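Local coordinates for protein haloacid dehalogenase-like hydrolase (Klebsiella pneumoniae subsp. pneumoniae, PDB 3PGV) that probably acts as a magnesium-dependent phosphatase of the Cof family in the haloacid dehalogenase-like superfamily, and here holds a calcium ion, at residues 64-70 with 144-148; 76-80 with 90-94; 110-114 with 163-168; 228-232 with 278-283. One frame throughout, in Å; residues are numbered along the deposited sequence. Where two conformers were deposited one is given.

Interaction 1. Residues 64-70 with 144-148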
# COMPACT_ATOMS: atom_id res chain seq x y z
N HIS A 64 1.52 -5.07 5.88
CA HIS A 64 1.61 -4.69 7.29
C HIS A 64 3.07 -4.32 7.56
O HIS A 64 3.97 -4.84 6.88
CB HIS A 64 1.22 -5.89 8.17
CG HIS A 64 1.03 -5.55 9.61
ND1 HIS A 64 2.11 -5.34 10.45
CD2 HIS A 64 -0.11 -5.49 10.35
CE1 HIS A 64 1.60 -5.11 11.64
NE2 HIS A 64 0.27 -5.20 11.63
N TYR A 65 3.32 -3.45 8.53
CA TYR A 65 4.67 -3.01 8.88
C TYR A 65 5.61 -4.20 9.21
O TYR A 65 6.75 -4.23 8.74
CB TYR A 65 4.64 -1.98 10.02
CG TYR A 65 5.98 -1.34 10.27
CD1 TYR A 65 6.52 -0.43 9.36
CD2 TYR A 65 6.68 -1.57 11.46
CE1 TYR A 65 7.78 0.15 9.57
CE2 TYR A 65 7.93 -0.99 11.69
CZ TYR A 65 8.47 -0.12 10.74
OH TYR A 65 9.69 0.48 10.97
N ILE A 66 5.10 -5.21 9.93
CA ILE A 66 5.89 -6.40 10.27
C ILE A 66 6.33 -7.13 9.00
O ILE A 66 7.45 -7.66 8.95
CB ILE A 66 5.09 -7.33 11.23
CG1 ILE A 66 4.81 -6.62 12.57
CG2 ILE A 66 5.84 -8.68 11.45
CD1 ILE A 66 3.77 -7.33 13.46
N ASP A 67 5.49 -7.08 7.95
CA ASP A 67 5.71 -7.75 6.67
C ASP A 67 6.69 -6.98 5.73
O ASP A 67 7.02 -7.48 4.66
CB ASP A 67 4.36 -7.98 5.97
CG ASP A 67 4.18 -9.35 5.35
OD1 ASP A 67 5.20 -10.05 5.15
OD2 ASP A 67 3.03 -9.70 5.02
N VAL A 68 7.17 -5.80 6.14
CA VAL A 68 8.16 -5.04 5.35
C VAL A 68 9.51 -4.97 6.06
O VAL A 68 10.39 -4.22 5.64
CB VAL A 68 7.66 -3.64 4.88
CG1 VAL A 68 6.50 -3.76 3.93
CG2 VAL A 68 7.31 -2.75 6.07
N GLY A 69 9.65 -5.76 7.13
CA GLY A 69 10.86 -5.80 7.95
C GLY A 69 12.13 -6.07 7.17
O GLY A 69 13.11 -5.33 7.30
N GLN A 70 12.12 -7.12 6.35
CA GLN A 70 13.30 -7.49 5.57
C GLN A 70 13.61 -6.43 4.50
O GLN A 70 14.79 -6.14 4.24
CB GLN A 70 13.16 -8.89 4.95
CG GLN A 70 14.50 -9.49 4.53
CD GLN A 70 14.37 -10.79 3.76
OE1 GLN A 70 13.27 -11.25 3.43
NE2 GLN A 70 15.50 -11.37 3.41
N LYS A 144 14.41 -15.51 5.47
CA LYS A 144 14.84 -14.43 6.36
C LYS A 144 13.75 -13.37 6.56
O LYS A 144 14.00 -12.30 7.12
CB LYS A 144 16.15 -13.81 5.85
CG LYS A 144 17.23 -13.71 6.92
CD LYS A 144 18.62 -13.60 6.30
CE LYS A 144 19.70 -13.57 7.34
NZ LYS A 144 21.04 -13.66 6.73
N GLU A 145 12.51 -13.71 6.14
CA GLU A 145 11.34 -12.84 6.32
C GLU A 145 10.86 -12.90 7.74
O GLU A 145 11.06 -13.90 8.42
CB GLU A 145 10.20 -13.27 5.38
CG GLU A 145 10.37 -12.80 3.95
CD GLU A 145 9.12 -12.96 3.10
OE1 GLU A 145 8.65 -14.11 2.94
OE2 GLU A 145 8.61 -11.93 2.60
N ALA A 146 10.14 -11.88 8.18
CA ALA A 146 9.59 -11.85 9.52
C ALA A 146 8.48 -12.88 9.68
O ALA A 146 7.75 -13.15 8.72
CB ALA A 146 9.06 -10.47 9.85
N VAL A 147 8.35 -13.47 10.88
CA VAL A 147 7.26 -14.38 11.18
C VAL A 147 5.95 -13.58 11.30
O VAL A 147 5.81 -12.76 12.21
CB VAL A 147 7.55 -15.22 12.47
CG1 VAL A 147 6.36 -16.11 12.82
CG2 VAL A 147 8.82 -16.05 12.31
N PHE A 148 5.05 -13.73 10.32
CA PHE A 148 3.76 -13.04 10.33
C PHE A 148 2.63 -14.02 9.95
O PHE A 148 2.46 -14.34 8.77
CB PHE A 148 3.79 -11.79 9.41
CG PHE A 148 2.62 -10.84 9.57
CD1 PHE A 148 2.33 -10.26 10.80
CD2 PHE A 148 1.86 -10.46 8.47
CE1 PHE A 148 1.25 -9.38 10.94
CE2 PHE A 148 0.79 -9.55 8.61
CZ PHE A 148 0.49 -9.03 9.85
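Phe148 sets the end of its ring over one face of the His64 imidazole. Its CZ stands 3.4 Å above that plane, offset toward the rim, and lies 3.5 Å from His64 CG. The planes are inclined at 42° with centroids 4.7 Å apart, a geometry that is neither a stack nor an edge-to-face pair. Phe148 holds CG anti to its backbone N (chi1 -168°), which carries the ring alongside 64-70, where Ile66 CG2 meets CD1 at 3.9 Å and Asp67 OD2 approaches the other ortho carbon, CD2, at 3.7 Å; all three partners cross the Phe148 side chain at about a right angle. The imidazole is held in its rotation from two sides: ND1 accepts the Ile66 N-H within the ring plane (3.0 Å, 164° at the hydrogen), and NE2 is bonded to the backbone O of Glu127. Farther along, Ala146 CB rests 3.4 Å from Ile66 O, and the extended Gln70 chain crosses 144-145, its OE1 3.3 Å from Glu145 CG. The segments meet by packing, without hydrogen bonds between them, chiefly around the Phe148 ring. It joins the turn leading into helix 69-75 of the Rossmann-like HAD core to the loop between strands 129-132 and 150-152 of the second sheet, an approach of core and cap near the calcium ligand Asp29, consistent with the capped architecture of Cof-type HAD proteins.

Interaction 2. Residues 76-80 with 90-94. With EDO (1,2-ethanediol), chain K.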
# COMPACT_ATOMS: atom_id res chain seq x y z
N GLY A 76 19.00 0.45 3.01
CA GLY A 76 20.31 1.09 3.16
C GLY A 76 20.22 2.56 3.46
O GLY A 76 21.25 3.22 3.66
N ILE A 77 18.98 3.11 3.50
CA ILE A 77 18.74 4.53 3.79
C ILE A 77 17.66 4.69 4.85
O ILE A 77 16.84 3.79 5.05
CB ILE A 77 18.37 5.31 2.49
CG1 ILE A 77 17.06 4.75 1.85
CG2 ILE A 77 19.55 5.30 1.48
CD1 ILE A 77 16.41 5.66 0.88
N ARG A 78 17.63 5.86 5.50
CA ARG A 78 16.60 6.17 6.50
C ARG A 78 15.42 6.78 5.75
O ARG A 78 15.62 7.72 4.96
CB ARG A 78 17.14 7.18 7.56
CG ARG A 78 18.56 6.87 8.10
CD ARG A 78 18.57 6.16 9.44
NE ARG A 78 17.94 6.95 10.48
CZ ARG A 78 17.67 6.49 11.69
NH1 ARG A 78 18.00 5.25 12.03
NH2 ARG A 78 17.03 7.26 12.57
N SER A 79 14.22 6.22 5.93
CA SER A 79 13.04 6.68 5.20
C SER A 79 11.77 6.50 5.99
O SER A 79 11.70 5.62 6.86
CB SER A 79 12.92 5.93 3.87
OG SER A 79 12.88 4.53 4.08
N TYR A 80 10.72 7.28 5.66
CA TYR A 80 9.39 7.10 6.25
C TYR A 80 8.73 5.90 5.57
O TYR A 80 8.91 5.70 4.35
CB TYR A 80 8.54 8.35 6.07
CG TYR A 80 8.76 9.41 7.13
CD1 TYR A 80 8.19 9.28 8.40
CD2 TYR A 80 9.46 10.57 6.85
CE1 TYR A 80 8.38 10.25 9.37
CE2 TYR A 80 9.64 11.57 7.81
CZ TYR A 80 9.10 11.40 9.08
OH TYR A 80 9.27 12.38 10.03
N HIS A 90 5.45 4.97 9.91
CA HIS A 90 6.54 4.80 10.85
C HIS A 90 7.71 5.61 10.38
O HIS A 90 7.91 5.74 9.18
CB HIS A 90 6.95 3.33 10.95
CG HIS A 90 5.99 2.47 11.71
ND1 HIS A 90 4.78 2.08 11.15
CD2 HIS A 90 6.15 1.83 12.89
CE1 HIS A 90 4.22 1.27 12.04
NE2 HIS A 90 5.01 1.08 13.10
N ASP A 91 8.50 6.14 11.31
CA ASP A 91 9.73 6.82 10.93
C ASP A 91 10.86 5.79 10.75
O ASP A 91 10.62 4.59 10.95
CB ASP A 91 10.12 7.91 11.98
CG ASP A 91 10.43 7.40 13.38
OD1 ASP A 91 10.65 6.18 13.54
OD2 ASP A 91 10.53 8.24 14.31
N SER A 92 12.08 6.25 10.41
CA SER A 92 13.22 5.35 10.18
C SER A 92 13.64 4.54 11.42
O SER A 92 14.34 3.54 11.28
CB SER A 92 14.41 6.12 9.63
OG SER A 92 14.69 7.26 10.42
N ASP A 93 13.16 4.93 12.62
CA ASP A 93 13.49 4.23 13.87
C ASP A 93 12.42 3.23 14.32
O ASP A 93 12.54 2.64 15.40
CB ASP A 93 13.80 5.24 14.99
CG ASP A 93 15.09 5.99 14.75
OD1 ASP A 93 16.13 5.32 14.49
OD2 ASP A 93 15.05 7.25 14.75
N GLY A 94 11.40 3.04 13.48
CA GLY A 94 10.33 2.09 13.76
C GLY A 94 9.25 2.64 14.66
O GLY A 94 8.38 1.89 15.12
C1 EDO K . 13.06 9.38 8.03
O1 EDO K . 12.20 9.40 9.17
C2 EDO K . 14.17 10.41 8.20
O2 EDO K . 15.18 10.20 7.20
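Arg78 and Asp93 form a salt bridge in which OD1 accepts both hydrogen bonds, from NH2 at 2.9 Å and NH1 at 3.1 Å; Asp93 OD2 also comes within 2.9 Å of NH2, without an assigned bond. Both bonds are weak (144° and 135° at the hydrogen), and the guanidinium and carboxylate planes are 60° apart, so the pairing is not flat. The Arg78 chain bends at chi2 and chi3; Ser92 lies over one guanidinium face, CB offset toward the rim and OG close to NH2 at too poor an angle to bond. Within 90-94, Asp91 OD1 takes the Asp93 N-H from above its carboxylate plane, an Asx turn superposed on the type I turn 91-94; Asp91 OD2 is bonded to Gln95. A 1,2-ethanediol, probably from the crystallisation liquor, weakly bridges Ser92 N and Arg78 O, its O1 3.5 Å above the centre of the Tyr80 ring. Among carbons, Arg78 CB meets Ser92 CB at 3.6 Å and Tyr80 CE1 meets Asp91 CB at 3.9 Å, while Tyr80 CA makes a CA-H...O contact to His90 O. At the surface, strand 80-83 begins here beside the turn joining strands 88-90 and 96-99, with Tyr80 against helix 210-220 and Ile77 against helix 41-51.

Interaction 3. Residues 110-114 with 163-168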
# COMPACT_ATOMS: atom_id res chain seq x y z
N LEU A 110 -17.69 -5.25 8.57
CA LEU A 110 -16.72 -5.82 7.61
C LEU A 110 -16.26 -7.20 8.04
O LEU A 110 -15.99 -8.05 7.18
CB LEU A 110 -15.50 -4.90 7.45
CG LEU A 110 -15.74 -3.61 6.65
CD1 LEU A 110 -14.54 -2.69 6.74
CD2 LEU A 110 -16.07 -3.92 5.19
N PHE A 111 -16.19 -7.45 9.37
CA PHE A 111 -15.77 -8.75 9.92
C PHE A 111 -16.69 -9.89 9.48
O PHE A 111 -16.27 -11.04 9.43
CB PHE A 111 -15.74 -8.71 11.45
CG PHE A 111 -14.68 -7.84 12.08
CD1 PHE A 111 -13.66 -7.29 11.32
CD2 PHE A 111 -14.65 -7.64 13.46
CE1 PHE A 111 -12.68 -6.49 11.90
CE2 PHE A 111 -13.67 -6.84 14.05
CZ PHE A 111 -12.68 -6.28 13.26
N GLU A 112 -17.98 -9.57 9.18
CA GLU A 112 -19.02 -10.56 8.97
C GLU A 112 -19.79 -10.40 7.67
O GLU A 112 -20.65 -11.22 7.37
CB GLU A 112 -20.00 -10.54 10.18
CG GLU A 112 -19.35 -10.92 11.51
CD GLU A 112 -18.68 -12.28 11.49
OE1 GLU A 112 -19.31 -13.25 11.00
OE2 GLU A 112 -17.52 -12.39 11.96
N ILE A 113 -19.51 -9.32 6.90
CA ILE A 113 -20.29 -9.00 5.69
C ILE A 113 -20.40 -10.18 4.70
O ILE A 113 -21.47 -10.39 4.12
CB ILE A 113 -19.83 -7.66 5.02
CG1 ILE A 113 -20.88 -7.16 3.99
CG2 ILE A 113 -18.42 -7.77 4.41
CD1 ILE A 113 -20.66 -5.70 3.44
N VAL A 114 -19.32 -10.97 4.55
CA VAL A 114 -19.32 -12.12 3.63
C VAL A 114 -18.85 -13.39 4.34
O VAL A 114 -18.14 -14.19 3.75
CB VAL A 114 -18.52 -11.84 2.33
CG1 VAL A 114 -19.31 -10.93 1.39
CG2 VAL A 114 -17.15 -11.25 2.64
N ILE A 163 -8.31 -1.44 13.90
CA ILE A 163 -8.34 -2.07 12.57
C ILE A 163 -7.76 -1.15 11.50
O ILE A 163 -8.42 -0.21 11.09
CB ILE A 163 -9.79 -2.54 12.20
CG1 ILE A 163 -10.47 -3.31 13.39
CG2 ILE A 163 -9.81 -3.35 10.90
CD1 ILE A 163 -9.70 -4.53 13.92
N SER A 164 -6.52 -1.42 11.04
CA SER A 164 -5.90 -0.62 9.98
C SER A 164 -6.55 -0.91 8.63
O SER A 164 -6.72 0.00 7.82
CB SER A 164 -4.39 -0.88 9.93
OG SER A 164 -4.11 -2.26 9.81
N LYS A 165 -6.94 -2.17 8.39
CA LYS A 165 -7.65 -2.54 7.17
C LYS A 165 -8.30 -3.90 7.25
O LYS A 165 -7.89 -4.75 8.03
CB LYS A 165 -6.74 -2.45 5.93
CG LYS A 165 -5.66 -3.51 5.86
CD LYS A 165 -4.94 -3.43 4.53
CE LYS A 165 -4.04 -4.60 4.30
NZ LYS A 165 -3.37 -4.53 2.99
N VAL A 166 -9.35 -4.10 6.45
CA VAL A 166 -9.97 -5.39 6.22
C VAL A 166 -9.81 -5.70 4.74
O VAL A 166 -9.97 -4.79 3.91
CB VAL A 166 -11.48 -5.41 6.65
CG1 VAL A 166 -12.13 -6.77 6.30
CG2 VAL A 166 -11.64 -5.10 8.14
N PHE A 167 -9.40 -6.91 4.39
CA PHE A 167 -9.24 -7.27 2.97
C PHE A 167 -9.84 -8.60 2.62
O PHE A 167 -9.76 -9.55 3.39
CB PHE A 167 -7.77 -7.15 2.51
CG PHE A 167 -6.75 -7.94 3.30
CD1 PHE A 167 -6.29 -7.48 4.53
CD2 PHE A 167 -6.14 -9.06 2.74
CE1 PHE A 167 -5.31 -8.18 5.23
CE2 PHE A 167 -5.15 -9.75 3.43
CZ PHE A 167 -4.73 -9.30 4.67
N PHE A 168 -10.52 -8.65 1.49
CA PHE A 168 -11.24 -9.83 1.03
C PHE A 168 -10.48 -10.49 -0.08
O PHE A 168 -10.20 -9.86 -1.11
CB PHE A 168 -12.66 -9.44 0.58
CG PHE A 168 -13.42 -8.68 1.64
CD1 PHE A 168 -14.12 -9.35 2.64
CD2 PHE A 168 -13.40 -7.28 1.68
CE1 PHE A 168 -14.78 -8.65 3.65
CE2 PHE A 168 -14.06 -6.58 2.69
CZ PHE A 168 -14.75 -7.27 3.67
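Phe111 is met at its edge by 163-168, and Phe168 partly so by 110-114. In the plane of the Phe111 ring, Ile163 CD1 abuts CZ at 3.5 Å, the two side chains coming from opposite directions, and Val166 CG2 is near the same rim, 4.1 Å from CE1. Although the Phe111 CB points away from 163-168, a chi1 of -68° places CG beside the backbone N and returns the ring to the strand. The Phe168 ring receives Leu110 CD2 in its plane, 3.9 Å from CZ, while Leu110 O is also near that plane, 3.8 Å from CE1. Val114 CG2, 3.6 Å from Phe168 CD1, and Ile113 CG2, 3.8 Å from CZ, approach this ring obliquely, so three residues of 110-114 gather round one ring. The contact belongs to the alpha/beta cap: the chain leaving helix 104-110 packs on one face of the six-stranded sheet that contains strand 163-169. Alternation along the strand bears this out, since Val166 and Phe168 point toward 110-114 whereas Lys165 points away, its NZ bonded to Glu202. Val166 packs against Leu110 and the Phe111 edge, its CG2 3.9 Å from Leu110 CB. Helix 173-187 packs beside the same residues, with Met183 touching Leu110 and Phe168. Phe111 contributes a polar bond too, from its backbone O to the hydroxyl of Tyr153.

Interaction 4. Residues 228-232 with 278-283; sequences CIAFG and YLRKLY
Strand 228-232 runs through the central parallel part of the Rossmann-like HAD core sheet, and the C-terminal helix 274-283 covers one of its faces. The short segments run nearly antiparallel, at 160°, with axes 12.1 Å apart; the backbones are thus well separated and side chains span the interval. Ile229 and Phe231, alternate residues of the strand, supply its side of the contact. The ring of Phe231 turns an edge toward the face of Tyr278 in an offset edge-to-face pair, planes at 78° and centroids 5.7 Å apart, with Tyr278 CD1 lying in the Phe231 plane 3.8 Å from CZ. On the same ring, Leu279 CD2 approaches CE1 at 3.8 Å from an oblique direction. Ile229 keeps CG1 anti to its backbone N (chi1 -180°), extending CD1 toward the helix, where it meets Leu282 CD2 tip to tip at 3.8 Å and passes 3.8 Å from Tyr278 CE1. Its CG2 branch lies 3.8 Å from Tyr283 OH, as those two side chains slide past each other in opposite directions. The two phenol oxygens find their polar partners elsewhere: Tyr278 OH bonds Glu265, and Tyr283 OH the backbone O of Tyr21. Strand 23-27 and strand 246-249 flank the same side chains. With carbon contacts prevailing and the hydroxyls engaged outside the pair, cohesion between strand and helix rests mainly on dispersion and burial of apolar surface, while the hydroxyl bonds probably limit how the tyrosines can shift.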
# COMPACT_ATOMS: atom_id res chain seq x y z
N CYS A 228 6.63 16.10 -4.61
CA CYS A 228 6.66 14.65 -4.71
C CYS A 228 6.57 14.12 -6.10
O CYS A 228 5.73 14.55 -6.88
CB CYS A 228 5.59 14.03 -3.81
SG CYS A 228 5.71 14.50 -2.08
N ILE A 229 7.37 13.09 -6.38
CA ILE A 229 7.22 12.24 -7.55
C ILE A 229 6.87 10.84 -7.03
O ILE A 229 7.52 10.36 -6.09
CB ILE A 229 8.48 12.24 -8.47
CG1 ILE A 229 8.26 11.31 -9.71
CG2 ILE A 229 9.77 11.87 -7.69
CD1 ILE A 229 9.33 11.39 -10.80
N ALA A 230 5.78 10.23 -7.56
CA ALA A 230 5.33 8.94 -7.07
C ALA A 230 5.30 7.85 -8.14
O ALA A 230 5.08 8.14 -9.32
CB ALA A 230 3.97 9.07 -6.42
N PHE A 231 5.47 6.58 -7.72
CA PHE A 231 5.47 5.42 -8.61
C PHE A 231 4.55 4.34 -8.03
O PHE A 231 4.59 4.08 -6.82
CB PHE A 231 6.89 4.87 -8.79
CG PHE A 231 7.89 5.86 -9.35
CD1 PHE A 231 8.56 6.75 -8.51
CD2 PHE A 231 8.21 5.86 -10.70
CE1 PHE A 231 9.48 7.68 -9.03
CE2 PHE A 231 9.13 6.79 -11.22
CZ PHE A 231 9.77 7.68 -10.38
N GLY A 232 3.71 3.73 -8.88
CA GLY A 232 2.77 2.68 -8.47
C GLY A 232 2.23 1.84 -9.61
O GLY A 232 2.38 2.20 -10.79
N TYR A 278 14.71 5.30 -14.09
CA TYR A 278 14.00 6.56 -14.35
C TYR A 278 14.56 7.65 -13.43
O TYR A 278 14.81 8.76 -13.88
CB TYR A 278 12.49 6.38 -14.10
CG TYR A 278 11.65 7.58 -14.49
CD1 TYR A 278 11.46 8.64 -13.61
CD2 TYR A 278 10.99 7.62 -15.71
CE1 TYR A 278 10.66 9.73 -13.95
CE2 TYR A 278 10.17 8.70 -16.06
CZ TYR A 278 10.01 9.75 -15.17
OH TYR A 278 9.20 10.81 -15.51
N LEU A 279 14.79 7.30 -12.14
CA LEU A 279 15.32 8.21 -11.15
C LEU A 279 16.75 8.66 -11.48
O LEU A 279 17.05 9.85 -11.37
CB LEU A 279 15.27 7.58 -9.74
CG LEU A 279 13.85 7.38 -9.15
CD1 LEU A 279 13.90 6.57 -7.88
CD2 LEU A 279 13.17 8.72 -8.89
N ARG A 280 17.62 7.71 -11.92
CA ARG A 280 19.00 8.05 -12.31
C ARG A 280 19.01 8.97 -13.52
O ARG A 280 19.81 9.89 -13.58
CB ARG A 280 19.83 6.78 -12.61
CG ARG A 280 20.11 5.94 -11.39
CD ARG A 280 21.36 5.13 -11.55
NE ARG A 280 21.49 4.13 -10.49
CZ ARG A 280 22.57 3.38 -10.31
NH1 ARG A 280 23.64 3.56 -11.08
NH2 ARG A 280 22.60 2.48 -9.34
N LYS A 281 18.09 8.73 -14.49
CA LYS A 281 17.97 9.56 -15.69
C LYS A 281 17.49 10.97 -15.32
O LYS A 281 17.98 11.96 -15.87
CB LYS A 281 17.01 8.89 -16.69
CG LYS A 281 16.99 9.56 -18.06
CD LYS A 281 16.03 8.87 -19.01
N LEU A 282 16.60 11.06 -14.32
CA LEU A 282 16.01 12.32 -13.89
C LEU A 282 16.95 13.14 -12.97
O LEU A 282 16.99 14.37 -13.09
CB LEU A 282 14.68 12.03 -13.18
CG LEU A 282 13.88 13.24 -12.68
CD1 LEU A 282 13.44 14.13 -13.84
CD2 LEU A 282 12.68 12.80 -11.88
N TYR A 283 17.66 12.47 -12.05
CA TYR A 283 18.48 13.15 -11.04
C TYR A 283 19.98 13.17 -11.35
O TYR A 283 20.66 14.14 -11.00
CB TYR A 283 18.25 12.52 -9.65
CG TYR A 283 16.88 12.80 -9.07
CD1 TYR A 283 16.66 13.91 -8.27
CD2 TYR A 283 15.82 11.93 -9.29
CE1 TYR A 283 15.41 14.17 -7.73
CE2 TYR A 283 14.56 12.17 -8.74
CZ TYR A 283 14.36 13.29 -7.95
OH TYR A 283 13.13 13.53 -7.41

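In the fold
Interactions 2 and 4 belong to the core, whereas interaction 3 lies within the cap; interactions 3 and 4 are on opposite sides of the chain's centre, about 34 Å apart between centres. Interaction 1 joins core and cap, and it touches interaction 2 directly: the ring of Tyr65 stacks on that of His90, and Tyr65 OH lies 3.3 Å from Gly94 CA. The calcium ion is bound by Asp27, Asp29 and Asp233. Interaction 1 is near this site, with the Glu145 side chain about 8 Å from that of Asp29, and the Asp67 side chain is about 6 Å from a bound EPE buffer molecule. Interaction 4 is also near, the Phe231 side chain about 9 Å from the calcium. Interactions 2 and 3 lie away.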